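PDB 6UBL: DynF from Micromonospora chersina, which is of unknown function but belongs to the dynemicin biosynthesis pathway and, as a beta barrel holding a palmitic acid, probably binds an elongated hydrophobic molecule. Local coordinates for residues A[58-69]-A[81-92]; A[93-101]-A[138-146]. One frame throughout, in Å; residues are numbered along the deposited sequence.

Interaction 1 (A[58-69]-A[81-92]); sequences VAFDGWVRVVRS and VYTNLIEMKMVG. With PLM (palmitic acid), chain C.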
loop_
_atom_site.group_PDB
_atom_site.type_symbol
_atom_site.label_atom_id
_atom_site.label_comp_id
_atom_site.label_asym_id
_atom_site.label_seq_id
_atom_site.Cartn_x
_atom_site.Cartn_y
_atom_site.Cartn_z
ATOM N N VAL A 58 -14.048 -9.478 13.275
ATOM C CA VAL A 58 -13.494 -9.614 14.614
ATOM C C VAL A 58 -13.206 -8.234 15.179
ATOM O O VAL A 58 -12.596 -7.392 14.504
ATOM C CB VAL A 58 -12.214 -10.465 14.629
ATOM C CG1 VAL A 58 -11.709 -10.645 16.056
ATOM C CG2 VAL A 58 -12.459 -11.810 13.970
ATOM N N ALA A 59 -13.620 -8.020 16.428
ATOM C CA ALA A 59 -13.350 -6.778 17.136
ATOM C C ALA A 59 -12.083 -6.931 17.965
ATOM O O ALA A 59 -11.885 -7.948 18.642
ATOM C CB ALA A 59 -14.522 -6.452 18.065
ATOM N N PHE A 60 -11.248 -5.898 17.936
ATOM C CA PHE A 60 -9.974 -5.893 18.633
ATOM C C PHE A 60 -9.872 -4.685 19.556
ATOM O O PHE A 60 -10.445 -3.628 19.287
ATOM C CB PHE A 60 -8.810 -5.795 17.643
ATOM C CG PHE A 60 -8.628 -7.002 16.781
ATOM C CD1 PHE A 60 -9.434 -7.212 15.676
ATOM C CD2 PHE A 60 -7.632 -7.919 17.062
ATOM C CE1 PHE A 60 -9.256 -8.323 14.874
ATOM C CE2 PHE A 60 -7.453 -9.033 16.271
ATOM C CZ PHE A 60 -8.263 -9.236 15.172
ATOM N N ASP A 61 -9.119 -4.855 20.640
ATOM C CA ASP A 61 -8.810 -3.780 21.569
ATOM C C ASP A 61 -7.341 -3.911 21.940
ATOM O O ASP A 61 -6.789 -5.015 21.984
ATOM C CB ASP A 61 -9.706 -3.854 22.811
ATOM C CG ASP A 61 -9.506 -2.682 23.745
ATOM O OD1 ASP A 61 -9.584 -1.526 23.276
ATOM O OD2 ASP A 61 -9.315 -2.907 24.962
ATOM N N GLY A 62 -6.699 -2.778 22.185
ATOM C CA GLY A 62 -5.308 -2.832 22.575
ATOM C C GLY A 62 -4.644 -1.478 22.606
ATOM O O GLY A 62 -5.267 -0.483 22.994
ATOM N N TRP A 63 -3.375 -1.428 22.213
ATOM C CA TRP A 63 -2.612 -0.200 22.337
ATOM C C TRP A 63 -1.556 -0.128 21.246
ATOM O O TRP A 63 -1.188 -1.135 20.629
ATOM C CB TRP A 63 -1.975 -0.085 23.723
ATOM C CG TRP A 63 -1.222 -1.304 24.167
ATOM C CD1 TRP A 63 -1.685 -2.302 24.977
ATOM C CD2 TRP A 63 0.133 -1.651 23.842
ATOM N NE1 TRP A 63 -0.707 -3.242 25.178
ATOM C CE2 TRP A 63 0.417 -2.875 24.491
ATOM C CE3 TRP A 63 1.127 -1.052 23.067
ATOM C CZ2 TRP A 63 1.655 -3.505 24.389
ATOM C CZ3 TRP A 63 2.357 -1.682 22.964
ATOM C CH2 TRP A 63 2.613 -2.891 23.616
ATOM N N VAL A 64 -1.093 1.095 21.009
ATOM C CA VAL A 64 0.011 1.371 20.107
ATOM C C VAL A 64 0.954 2.342 20.802
ATOM O O VAL A 64 0.550 3.135 21.659
ATOM C CB VAL A 64 -0.439 1.948 18.756
ATOM C CG1 VAL A 64 -1.232 0.921 17.962
ATOM C CG2 VAL A 64 -1.266 3.217 18.969
ATOM N N ARG A 65 2.225 2.273 20.418
ATOM C CA ARG A 65 3.251 3.230 20.822
ATOM C C ARG A 65 3.794 3.844 19.536
ATOM O O ARG A 65 4.297 3.125 18.658
ATOM C CB ARG A 65 4.326 2.536 21.649
ATOM C CG ARG A 65 3.755 1.949 22.962
ATOM C CD ARG A 65 4.815 1.324 23.853
ATOM N NE ARG A 65 5.808 2.326 24.207
ATOM C CZ ARG A 65 7.092 2.230 23.899
ATOM N NH1 ARG A 65 7.558 1.156 23.283
ATOM N NH2 ARG A 65 7.922 3.205 24.231
ATOM N N VAL A 66 3.665 5.168 19.412
ATOM C CA VAL A 66 3.980 5.881 18.181
ATOM C C VAL A 66 4.950 7.001 18.525
ATOM O O VAL A 66 4.617 7.894 19.312
ATOM C CB VAL A 66 2.722 6.459 17.512
ATOM C CG1 VAL A 66 3.089 7.272 16.280
ATOM C CG2 VAL A 66 1.731 5.340 17.161
ATOM N N VAL A 67 6.152 6.959 17.945
ATOM C CA VAL A 67 7.110 8.048 18.124
ATOM C C VAL A 67 6.847 9.125 17.078
ATOM O O VAL A 67 6.565 8.833 15.902
ATOM C CB VAL A 67 8.567 7.552 18.057
ATOM C CG1 VAL A 67 8.887 6.953 16.710
ATOM C CG2 VAL A 67 9.518 8.712 18.367
ATOM N N ARG A 68 6.932 10.377 17.514
ATOM C CA ARG A 68 6.788 11.542 16.659
ATOM C C ARG A 68 8.131 12.245 16.519
ATOM O O ARG A 68 8.872 12.402 17.499
ATOM C CB ARG A 68 5.787 12.541 17.233
ATOM C CG ARG A 68 4.331 12.128 17.136
ATOM C CD ARG A 68 3.383 13.129 17.825
ATOM N NE ARG A 68 3.344 12.978 19.270
ATOM C CZ ARG A 68 4.085 13.661 20.132
ATOM N NH1 ARG A 68 4.936 14.591 19.716
ATOM N NH2 ARG A 68 3.962 13.425 21.436
ATOM N N SER A 69 8.431 12.692 15.302
ATOM C CA SER A 69 9.566 13.567 15.082
ATOM C C SER A 69 9.242 14.918 15.702
ATOM O O SER A 69 8.081 15.207 16.011
ATOM C CB SER A 69 9.779 13.761 13.579
ATOM O OG SER A 69 8.728 14.546 13.001
ATOM N N VAL A 81 4.593 16.453 10.970
ATOM C CA VAL A 81 5.156 15.522 11.940
ATOM C C VAL A 81 5.286 14.166 11.265
ATOM O O VAL A 81 4.330 13.683 10.642
ATOM C CB VAL A 81 4.281 15.430 13.205
ATOM C CG1 VAL A 81 4.771 14.318 14.120
ATOM C CG2 VAL A 81 4.275 16.767 13.946
ATOM N N TYR A 82 6.460 13.553 11.400
ATOM C CA TYR A 82 6.727 12.209 10.910
ATOM C C TYR A 82 6.630 11.238 12.075
ATOM O O TYR A 82 7.018 11.558 13.198
ATOM C CB TYR A 82 8.116 12.169 10.277
ATOM C CG TYR A 82 8.114 12.982 9.006
ATOM C CD1 TYR A 82 7.739 12.414 7.802
ATOM C CD2 TYR A 82 8.407 14.340 9.033
ATOM C CE1 TYR A 82 7.693 13.156 6.643
ATOM C CE2 TYR A 82 8.363 15.100 7.879
ATOM C CZ TYR A 82 8.009 14.492 6.685
ATOM O OH TYR A 82 7.961 15.236 5.525
ATOM N N THR A 83 6.083 10.061 11.818
ATOM C CA THR A 83 5.773 9.111 12.874
ATOM C C THR A 83 6.343 7.747 12.522
ATOM O O THR A 83 6.510 7.411 11.352
ATOM C CB THR A 83 4.255 8.977 13.058
ATOM O OG1 THR A 83 3.677 8.502 11.839
ATOM C CG2 THR A 83 3.621 10.316 13.425
ATOM N N ASN A 84 6.668 6.970 13.550
ATOM C CA ASN A 84 6.904 5.544 13.389
ATOM C C ASN A 84 6.037 4.825 14.417
ATOM O O ASN A 84 5.981 5.235 15.578
ATOM C CB ASN A 84 8.347 5.099 13.678
ATOM C CG ASN A 84 9.376 5.518 12.626
ATOM O OD1 ASN A 84 10.577 5.332 12.850
ATOM N ND2 ASN A 84 8.935 6.049 11.487
ATOM N N LEU A 85 5.409 3.727 14.010
ATOM C CA LEU A 85 4.711 2.838 14.931
ATOM C C LEU A 85 5.751 1.840 15.428
ATOM O O LEU A 85 6.255 1.026 14.653
ATOM C CB LEU A 85 3.561 2.145 14.205
ATOM C CG LEU A 85 2.754 1.092 14.943
ATOM C CD1 LEU A 85 2.166 1.659 16.217
ATOM C CD2 LEU A 85 1.655 0.552 14.029
ATOM N N ILE A 86 6.104 1.926 16.712
ATOM C CA ILE A 86 7.237 1.165 17.236
ATOM C C ILE A 86 6.849 -0.057 18.062
ATOM O O ILE A 86 7.706 -0.933 18.287
ATOM C CB ILE A 86 8.240 2.036 18.021
ATOM C CG1 ILE A 86 7.619 2.592 19.310
ATOM C CG2 ILE A 86 8.760 3.175 17.161
ATOM C CD1 ILE A 86 8.618 3.370 20.176
ATOM N N GLU A 87 5.602 -0.147 18.514
ATOM C CA GLU A 87 5.166 -1.321 19.251
ATOM C C GLU A 87 3.645 -1.312 19.242
ATOM O O GLU A 87 3.025 -0.242 19.237
ATOM C CB GLU A 87 5.658 -1.294 20.711
ATOM C CG GLU A 87 5.599 -2.655 21.401
ATOM C CD GLU A 87 6.189 -2.641 22.798
ATOM O OE1 GLU A 87 6.477 -1.545 23.316
ATOM O OE2 GLU A 87 6.393 -3.737 23.374
ATOM N N MET A 88 3.055 -2.508 19.195
ATOM C CA MET A 88 1.608 -2.659 19.187
ATOM C C MET A 88 1.239 -3.949 19.902
ATOM O O MET A 88 2.028 -4.900 19.954
ATOM C CB MET A 88 1.069 -2.724 17.756
ATOM C CG MET A 88 -0.442 -2.858 17.624
ATOM S SD MET A 88 -0.907 -2.643 15.895
ATOM C CE MET A 88 -0.130 -4.046 15.113
ATOM N N LYS A 89 0.033 -3.965 20.463
ATOM C CA LYS A 89 -0.610 -5.217 20.849
ATOM C C LYS A 89 -2.113 -4.983 20.770
ATOM O O LYS A 89 -2.649 -4.154 21.513
ATOM C CB LYS A 89 -0.220 -5.672 22.260
ATOM C CG LYS A 89 -0.811 -7.042 22.611
ATOM C CD LYS A 89 -0.299 -7.616 23.931
ATOM C CE LYS A 89 -0.663 -9.102 24.074
ATOM N NZ LYS A 89 -0.053 -9.749 25.272
ATOM N N MET A 90 -2.791 -5.685 19.868
ATOM C CA MET A 90 -4.246 -5.688 19.843
ATOM C C MET A 90 -4.731 -7.128 19.889
ATOM O O MET A 90 -4.139 -8.011 19.264
ATOM C CB MET A 90 -4.781 -5.005 18.600
ATOM C CG MET A 90 -4.387 -3.554 18.515
ATOM S SD MET A 90 -5.078 -2.736 17.088
ATOM C CE MET A 90 -6.743 -2.445 17.681
ATOM N N VAL A 91 -5.817 -7.360 20.614
ATOM C CA VAL A 91 -6.344 -8.703 20.809
ATOM C C VAL A 91 -7.826 -8.715 20.465
ATOM O O VAL A 91 -8.575 -7.805 20.843
ATOM C CB VAL A 91 -6.118 -9.193 22.257
ATOM C CG1 VAL A 91 -6.730 -10.577 22.454
ATOM C CG2 VAL A 91 -4.635 -9.200 22.593
ATOM N N GLY A 92 -8.251 -9.772 19.776
ATOM C CA GLY A 92 -9.657 -9.982 19.496
ATOM C C GLY A 92 -9.936 -11.468 19.491
ATOM O O GLY A 92 -9.023 -12.298 19.441
HETATM C C1 PLM C . 0.455 10.353 16.913
HETATM O O1 PLM C . 0.873 9.560 17.864
HETATM O O2 PLM C . 0.442 11.553 17.004
HETATM C C2 PLM C . -0.032 9.629 15.697
HETATM C C3 PLM C . -1.006 8.509 15.949
HETATM C C4 PLM C . -1.416 7.932 14.628
HETATM C C5 PLM C . -1.756 6.489 14.653
HETATM C C6 PLM C . -2.067 5.959 13.274
HETATM C C7 PLM C . -3.260 5.043 13.300
HETATM C C8 PLM C . -3.160 4.002 14.387
HETATM C C9 PLM C . -2.003 3.056 14.221
HETATM C CA PLM C . -2.399 1.807 13.482
HETATM C CB PLM C . -3.150 0.841 14.376
HETATM C CC PLM C . -2.770 -0.584 14.107
HETATM C CD PLM C . -3.820 -1.402 13.404
HETATM C CE PLM C . -3.189 -2.501 12.589
HETATM C CF PLM C . -4.087 -3.654 12.259
HETATM C CG PLM C . -3.380 -4.700 11.473
#

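Interaction 2 (A[93-101]-A[138-146]); sequences ECEELGKIT and IFDMPKLGL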
loop_
_atom_site.group_PDB
_atom_site.type_symbol
_atom_site.label_atom_id
_atom_site.label_comp_id
_atom_site.label_asym_id
_atom_site.label_seq_id
_atom_site.Cartn_x
_atom_site.Cartn_y
_atom_site.Cartn_z
ATOM N N GLU A 93 -11.222 -11.806 19.522
ATOM C CA GLU A 93 -11.603 -13.200 19.671
ATOM C C GLU A 93 -12.818 -13.511 18.819
ATOM O O GLU A 93 -13.656 -12.648 18.540
ATOM C CB GLU A 93 -11.903 -13.545 21.129
ATOM C CG GLU A 93 -11.516 -14.952 21.523
ATOM C CD GLU A 93 -11.035 -15.018 22.958
ATOM O OE1 GLU A 93 -10.467 -14.016 23.442
ATOM O OE2 GLU A 93 -11.231 -16.062 23.609
ATOM N N CYS A 94 -12.892 -14.771 18.415
ATOM C CA CYS A 94 -13.816 -15.216 17.391
ATOM C C CYS A 94 -13.914 -16.728 17.511
ATOM O O CYS A 94 -12.899 -17.410 17.695
ATOM C CB CYS A 94 -13.227 -14.751 16.058
ATOM S SG CYS A 94 -13.878 -15.477 14.590
ATOM N N GLU A 95 -15.140 -17.247 17.433
ATOM C CA GLU A 95 -15.337 -18.681 17.610
ATOM C C GLU A 95 -14.553 -19.458 16.566
ATOM O O GLU A 95 -13.844 -20.416 16.890
ATOM C CB GLU A 95 -16.829 -19.007 17.517
ATOM C CG GLU A 95 -17.167 -20.497 17.518
ATOM C CD GLU A 95 -16.728 -21.210 18.782
ATOM O OE1 GLU A 95 -16.896 -22.446 18.860
ATOM O OE2 GLU A 95 -16.236 -20.535 19.709
ATOM N N GLU A 96 -14.653 -19.041 15.305
ATOM C CA GLU A 96 -14.071 -19.810 14.214
ATOM C C GLU A 96 -12.556 -19.651 14.135
ATOM O O GLU A 96 -11.841 -20.626 13.875
ATOM C CB GLU A 96 -14.716 -19.399 12.890
ATOM C CG GLU A 96 -16.219 -19.651 12.823
ATOM C CD GLU A 96 -17.067 -18.458 13.233
ATOM O OE1 GLU A 96 -16.557 -17.541 13.910
ATOM O OE2 GLU A 96 -18.269 -18.453 12.891
ATOM N N LEU A 97 -12.047 -18.440 14.342
ATOM C CA LEU A 97 -10.625 -18.171 14.180
ATOM C C LEU A 97 -9.852 -18.198 15.490
ATOM O O LEU A 97 -8.620 -18.136 15.461
ATOM C CB LEU A 97 -10.433 -16.814 13.506
ATOM C CG LEU A 97 -11.152 -16.634 12.171
ATOM C CD1 LEU A 97 -10.833 -15.245 11.633
ATOM C CD2 LEU A 97 -10.775 -17.711 11.180
ATOM N N GLY A 98 -10.538 -18.277 16.626
ATOM C CA GLY A 98 -9.878 -18.241 17.914
ATOM C C GLY A 98 -9.450 -16.834 18.298
ATOM O O GLY A 98 -9.881 -15.831 17.720
ATOM N N LYS A 99 -8.581 -16.771 19.304
ATOM C CA LYS A 99 -8.028 -15.503 19.765
ATOM C C LYS A 99 -6.913 -15.062 18.826
ATOM O O LYS A 99 -5.955 -15.808 18.593
ATOM C CB LYS A 99 -7.481 -15.670 21.185
ATOM C CG LYS A 99 -6.938 -14.410 21.835
ATOM C CD LYS A 99 -6.523 -14.687 23.280
ATOM C CE LYS A 99 -6.886 -13.515 24.191
ATOM N NZ LYS A 99 -7.472 -13.948 25.496
ATOM N N ILE A 100 -7.033 -13.843 18.305
ATOM C CA ILE A 100 -6.086 -13.286 17.349
ATOM C C ILE A 100 -5.334 -12.156 18.042
ATOM O O ILE A 100 -5.952 -11.251 18.630
ATOM C CB ILE A 100 -6.809 -12.764 16.093
ATOM C CG1 ILE A 100 -7.662 -13.881 15.467
ATOM C CG2 ILE A 100 -5.806 -12.218 15.078
ATOM C CD1 ILE A 100 -8.610 -13.401 14.375
ATOM N N THR A 101 -4.002 -12.209 17.982
ATOM C CA THR A 101 -3.151 -11.177 18.558
ATOM C C THR A 101 -2.348 -10.529 17.443
ATOM O O THR A 101 -1.675 -11.227 16.672
ATOM C CB THR A 101 -2.217 -11.777 19.623
ATOM O OG1 THR A 101 -2.990 -12.386 20.649
ATOM C CG2 THR A 101 -1.340 -10.683 20.231
ATOM N N ILE A 138 1.897 -8.679 12.229
ATOM C CA ILE A 138 1.831 -10.123 12.410
ATOM C C ILE A 138 0.492 -10.435 13.057
ATOM O O ILE A 138 0.151 -9.845 14.091
ATOM C CB ILE A 138 2.953 -10.625 13.337
ATOM C CG1 ILE A 138 4.329 -10.215 12.795
ATOM C CG2 ILE A 138 2.852 -12.144 13.510
ATOM C CD1 ILE A 138 4.691 -10.920 11.529
ATOM N N PHE A 139 -0.230 -11.411 12.505
ATOM C CA PHE A 139 -1.521 -11.848 13.045
ATOM C C PHE A 139 -1.321 -13.259 13.590
ATOM O O PHE A 139 -1.201 -14.211 12.815
ATOM C CB PHE A 139 -2.603 -11.857 11.949
ATOM C CG PHE A 139 -2.881 -10.512 11.328
ATOM C CD1 PHE A 139 -2.035 -10.004 10.353
ATOM C CD2 PHE A 139 -3.998 -9.776 11.692
ATOM C CE1 PHE A 139 -2.284 -8.775 9.768
ATOM C CE2 PHE A 139 -4.250 -8.539 11.107
ATOM C CZ PHE A 139 -3.393 -8.043 10.147
ATOM N N ASP A 140 -1.264 -13.389 14.917
ATOM C CA ASP A 140 -1.067 -14.685 15.560
ATOM C C ASP A 140 -2.433 -15.333 15.773
ATOM O O ASP A 140 -3.280 -14.790 16.488
ATOM C CB ASP A 140 -0.350 -14.473 16.896
ATOM C CG ASP A 140 0.204 -15.763 17.500
ATOM O OD1 ASP A 140 0.082 -16.839 16.881
ATOM O OD2 ASP A 140 0.773 -15.674 18.608
ATOM N N MET A 141 -2.640 -16.495 15.156
ATOM C CA MET A 141 -3.909 -17.225 15.197
ATOM C C MET A 141 -3.619 -18.634 15.699
ATOM O O MET A 141 -3.657 -19.607 14.937
ATOM C CB MET A 141 -4.578 -17.232 13.819
ATOM C CG MET A 141 -4.846 -15.846 13.229
ATOM S SD MET A 141 -5.956 -15.885 11.793
ATOM C CE MET A 141 -6.160 -14.143 11.409
ATOM N N PRO A 142 -3.328 -18.773 16.996
ATOM C CA PRO A 142 -2.983 -20.097 17.541
ATOM C C PRO A 142 -4.021 -21.181 17.295
ATOM O O PRO A 142 -3.645 -22.349 17.133
ATOM C CB PRO A 142 -2.788 -19.823 19.041
ATOM C CG PRO A 142 -3.482 -18.478 19.290
ATOM C CD PRO A 142 -3.267 -17.713 18.018
ATOM N N LYS A 143 -5.315 -20.855 17.282
ATOM C CA LYS A 143 -6.305 -21.908 17.073
ATOM C C LYS A 143 -6.097 -22.588 15.724
ATOM O O LYS A 143 -6.306 -23.798 15.590
ATOM C CB LYS A 143 -7.733 -21.375 17.217
ATOM C CG LYS A 143 -8.763 -22.487 17.076
ATOM C CD LYS A 143 -10.182 -21.958 17.112
ATOM C CE LYS A 143 -11.196 -23.071 16.894
ATOM N NZ LYS A 143 -11.775 -23.005 15.523
ATOM N N LEU A 144 -5.685 -21.825 14.719
ATOM C CA LEU A 144 -5.413 -22.363 13.394
ATOM C C LEU A 144 -3.978 -22.842 13.232
ATOM O O LEU A 144 -3.613 -23.313 12.148
ATOM C CB LEU A 144 -5.709 -21.295 12.343
ATOM C CG LEU A 144 -7.056 -20.592 12.475
ATOM C CD1 LEU A 144 -7.249 -19.706 11.249
ATOM C CD2 LEU A 144 -8.189 -21.581 12.604
ATOM N N GLY A 145 -3.162 -22.736 14.276
ATOM C CA GLY A 145 -1.767 -23.113 14.187
ATOM C C GLY A 145 -0.961 -22.259 13.237
ATOM O O GLY A 145 0.059 -22.717 12.715
ATOM N N LEU A 146 -1.370 -21.010 13.035
ATOM C CA LEU A 146 -0.790 -20.144 12.027
ATOM C C LEU A 146 -0.445 -18.783 12.609
ATOM O O LEU A 146 -1.113 -18.292 13.526
ATOM C CB LEU A 146 -1.823 -19.865 10.931
ATOM C CG LEU A 146 -2.233 -20.875 9.873
ATOM C CD1 LEU A 146 -3.506 -20.404 9.198
ATOM C CD2 LEU A 146 -1.107 -20.972 8.865
HETATM O O HOH W 1 -6.428 -18.214 17.016
#

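Interaction 1 (A[58-69]-A[81-92])
The indole of W63 lies across the base of K89, whose CB sits 3.4 Å above the ring plane toward its rim, while E87 brings CG to the ring edge, 3.7 Å from CH2 of W63, its carboxylate plane turned 88° from the indole. W63 reaches across to K89 on the partner strand because CG stands between the backbone N and carbonyl carbon (chi1 50°). A serine here would probably uncover the flank of K89 and leave the E87 chain without the edge it rests on. Beside the indole, R65 and E87 run alongside and form a salt bridge, R65 NH1 to E87 OE1 at 2.9 Å. I86 CD1 lies over one guanidinium face, and N39 and N20 take the other nitrogens of R65. I86 and E87 both stand opposite R65, a classic beta bulge. On the other face V64 CB meets L85 CD1 at 3.6 Å and V66 CG2 the same methyl at 3.8 Å. G92 CA lies over the F60 ring, 4.2 Å from its centroid. The bound palmitic acid runs under this apolar face, its CC 3.3 Å from M88 SD and its O2 3.4 Å from R68 CD. The face with W63, R65, E87 and K89 is largely polar, the other mostly apolar, R68 at its end, which suits a barrel wall round a fatty chain; R68 is salt-bridged to D38, so any pull on the carboxylate is probably longer-range.

Interaction 2 (A[93-101]-A[138-146])
Two carbonyl groups are approached differently: that of D140 receives T101 N in its own plane, on a lone pair, at 3.1 Å from O, whereas that of E96 is met from above by K143 NZ, 47° out of the plane and 2.9 Å from O. CD of P142 lies 3.3 Å from K99 O. K143 runs straight to CE and bends at the last torsion (chi4 -105°), which brings NZ over E96 O. On the way its CD lies 3.7 Å from G98 N; a side chain at G98 would collide with K143 CB. One water joins the two backbones, donating to L97 O and K99 O and accepting from K143 N. Beneath, I100 and M141 lie alongside each other, CD1 to CE 3.9 Å, and both touch F48, while L97 CD2 meets L144 CD1 more loosely at 4.1 Å. F139, next to them, lies against the bound palmitic acid. T101 and D140 form an antiparallel hydrogen-bonded pair, the return bond D140 N to T101 O being 2.8 Å. Beyond it strand 138-141 turns through a 3-10 segment, and G145 and L146 both face M141: a G1 beta bulge closing a hairpin between neighbouring barrel strands.

How the interactions relate
From the N terminus, strand 54-68, still paired with strand 37-50 along its other edge, enters interaction 1, which closes the loop of residues 70-80 by bringing back strand 81-92. Interaction 2 starts immediately afterward: 93-99 carries the chain over to strand 100-104, and the contact closes a longer excursion through strand 108-115 to strand 129-141. The two closures follow in series, neither enclosing nor crossing the other, with centres about 19 Å apart. They meet where I100 N probably bonds to G92 O (2.8 Å) and V91 packs on K99. Together they join neighbouring barrel strands, with 108-115 also bridging 81-92 and 129-141, around the palmitic acid, which interaction 2 meets through F139.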